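Local coordinates for segregation and condensation protein A (Pyrococcus furiosus, PDB 5XNS), which is probably the kleisin subunit of the archaeal SMC condensin complex, the piece here being its C-terminal winged-helix domain that would bind the SMC ATPase head, at residues 4-9 and 46-51. Numbering follows the deposited sequence.
Sequences KYVEEL and LFLENM
Where residues 4-9 and 46-51 come together, the nearest CA atoms are those of Val-6 and Leu-48, 7.3 Å apart, as the first turns of helix 3-20 pass the last turn of helix 35-50. The contact is small, burying 193 Å², and its side-chain contacts are all apolar. Val-6 carries it by splitting its two methyls between different partners. With CG1 anti to the backbone N (chi1 173°), CG2 is turned back beside that nitrogen, and the methyls part to reach neighbouring residues of the facing helix. CG1 of Val-6 lies 3.7 Å from CG of Leu-48, at the branch point of that side chain, and nearly as close to its CD2 methyl; the valine and leucine run past one another in opposite directions. Leu-48 CD1 comes to 3.8 Å from the carbonyl O of Val-6, so Leu-48 packs on the backbone of helix 3-20 as well. CG2 of Val-6 meets the rim of the Phe-47 ring, 4.0 Å from CD2 and near the ring plane, the two side chains crossing almost at right angles. Just past the helix end, Met-51 reaches back with its terminal methyl, CE 4.2 Å from CG1 of Val-6, on the exposed margin. Glu-49 forms a salt bridge and a hydrogen bond, and Asn-50 a hydrogen bond, with the chain of another protein. Earlier in helix 35-50, Tyr-44 also packs against Val-6, and Ile-2 touches Phe-47. Leu-48 continues onto Arg-53 and Val-54, linking the N-terminal helix and helix 35-50 to the hairpin of strands 54-58 and 65-69, consistent with a kleisin winged-helix fold.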
loop_
_atom_site.group_PDB
_atom_site.type_symbol
_atom_site.label_atom_id
_atom_site.label_comp_id
_atom_site.label_asym_id
_atom_site.label_seq_id
_atom_site.Cartn_x
_atom_site.Cartn_y
_atom_site.Cartn_z
ATOM N N LYS B 4 31.563 5.153 13.660
ATOM C CA LYS B 4 32.774 5.942 13.464
ATOM C C LYS B 4 32.641 6.903 12.285
ATOM O O LYS B 4 33.223 7.996 12.312
ATOM C CB LYS B 4 33.995 5.022 13.314
ATOM C CG LYS B 4 34.108 4.258 12.001
ATOM C CD LYS B 4 35.477 3.570 11.881
ATOM C CE LYS B 4 35.701 3.024 10.477
ATOM N NZ LYS B 4 36.988 2.286 10.333
ATOM N N TYR B 5 31.871 6.535 11.258
ATOM C CA TYR B 5 31.668 7.437 10.126
ATOM C C TYR B 5 30.762 8.601 10.505
ATOM O O TYR B 5 30.991 9.742 10.081
ATOM C CB TYR B 5 31.102 6.663 8.932
ATOM C CG TYR B 5 32.022 5.546 8.516
ATOM C CD1 TYR B 5 33.236 5.825 7.882
ATOM C CD2 TYR B 5 31.705 4.211 8.790
ATOM C CE1 TYR B 5 34.102 4.807 7.515
ATOM C CE2 TYR B 5 32.567 3.185 8.426
ATOM C CZ TYR B 5 33.761 3.491 7.786
ATOM O OH TYR B 5 34.625 2.487 7.418
ATOM N N VAL B 6 29.735 8.335 11.314
ATOM C CA VAL B 6 28.884 9.413 11.807
ATOM C C VAL B 6 29.694 10.368 12.679
ATOM O O VAL B 6 29.613 11.594 12.527
ATOM C CB VAL B 6 27.670 8.820 12.546
ATOM C CG1 VAL B 6 26.865 9.903 13.201
ATOM C CG2 VAL B 6 26.809 8.035 11.556
ATOM N N GLU B 7 30.522 9.820 13.573
ATOM C CA GLU B 7 31.384 10.655 14.407
ATOM C C GLU B 7 32.410 11.420 13.568
ATOM O O GLU B 7 32.672 12.602 13.826
ATOM C CB GLU B 7 32.079 9.792 15.463
ATOM C CG GLU B 7 33.123 10.555 16.285
ATOM C CD GLU B 7 32.497 11.474 17.347
ATOM O OE1 GLU B 7 33.219 12.347 17.904
ATOM O OE2 GLU B 7 31.280 11.306 17.619
ATOM N N GLU B 8 33.007 10.763 12.564
ATOM C CA GLU B 8 33.933 11.464 11.678
ATOM C C GLU B 8 33.260 12.668 11.039
ATOM O O GLU B 8 33.843 13.760 10.982
ATOM C CB GLU B 8 34.467 10.516 10.597
ATOM C CG GLU B 8 35.713 9.710 10.994
ATOM C CD GLU B 8 36.082 8.621 9.968
ATOM O OE1 GLU B 8 36.680 7.586 10.364
ATOM O OE2 GLU B 8 35.761 8.803 8.767
ATOM N N LEU B 9 32.022 12.491 10.569
ATOM C CA LEU B 9 31.331 13.587 9.914
ATOM C C LEU B 9 31.015 14.698 10.908
ATOM O O LEU B 9 31.084 15.886 10.570
ATOM C CB LEU B 9 30.066 13.064 9.242
ATOM C CG LEU B 9 29.127 14.134 8.686
ATOM C CD1 LEU B 9 29.822 14.975 7.617
ATOM C CD2 LEU B 9 27.873 13.462 8.141
ATOM N N LEU B 46 21.074 13.216 9.694
ATOM C CA LEU B 46 19.828 13.002 10.429
ATOM C C LEU B 46 20.072 12.210 11.705
ATOM O O LEU B 46 19.411 12.454 12.722
ATOM C CB LEU B 46 18.793 12.311 9.546
ATOM C CG LEU B 46 18.411 13.207 8.376
ATOM C CD1 LEU B 46 17.932 12.358 7.197
ATOM C CD2 LEU B 46 17.375 14.232 8.790
ATOM N N PHE B 47 21.004 11.243 11.665
ATOM C CA PHE B 47 21.430 10.570 12.892
ATOM C C PHE B 47 21.967 11.581 13.906
ATOM O O PHE B 47 21.591 11.568 15.086
ATOM C CB PHE B 47 22.498 9.514 12.582
ATOM C CG PHE B 47 21.973 8.276 11.870
ATOM C CD1 PHE B 47 20.616 8.091 11.643
ATOM C CD2 PHE B 47 22.854 7.298 11.427
ATOM C CE1 PHE B 47 20.145 6.948 11.000
ATOM C CE2 PHE B 47 22.396 6.159 10.780
ATOM C CZ PHE B 47 21.042 5.983 10.569
ATOM N N LEU B 48 22.852 12.473 13.455
ATOM C CA LEU B 48 23.422 13.458 14.364
ATOM C C LEU B 48 22.347 14.400 14.888
ATOM O O LEU B 48 22.399 14.834 16.043
ATOM C CB LEU B 48 24.549 14.227 13.669
ATOM C CG LEU B 48 25.880 13.458 13.530
ATOM C CD1 LEU B 48 26.796 14.142 12.547
ATOM C CD2 LEU B 48 26.592 13.281 14.870
ATOM N N GLU B 49 21.357 14.724 14.062
ATOM C CA GLU B 49 20.334 15.646 14.531
ATOM C C GLU B 49 19.411 14.979 15.542
ATOM O O GLU B 49 18.996 15.620 16.509
ATOM C CB GLU B 49 19.533 16.207 13.364
ATOM C CG GLU B 49 18.521 17.240 13.826
ATOM C CD GLU B 49 17.871 17.968 12.688
ATOM O OE1 GLU B 49 17.451 17.284 11.726
ATOM O OE2 GLU B 49 17.787 19.220 12.763
ATOM N N ASN B 50 19.110 13.692 15.354
ATOM C CA ASN B 50 18.253 13.002 16.308
ATOM C C ASN B 50 18.923 12.874 17.670
ATOM O O ASN B 50 18.233 12.764 18.687
ATOM C CB ASN B 50 17.871 11.626 15.764
ATOM C CG ASN B 50 16.576 11.114 16.358
ATOM O OD1 ASN B 50 15.498 11.664 16.096
ATOM N ND2 ASN B 50 16.674 10.079 17.179
ATOM N N MET B 51 20.254 12.879 17.711
ATOM C CA MET B 51 21.007 12.863 18.958
ATOM C C MET B 51 21.285 14.256 19.506
ATOM O O MET B 51 21.967 14.374 20.528
ATOM C CB MET B 51 22.346 12.138 18.780
ATOM C CG MET B 51 22.248 10.715 18.313
ATOM S SD MET B 51 23.900 10.048 17.978
ATOM C CE MET B 51 24.373 10.884 16.487
#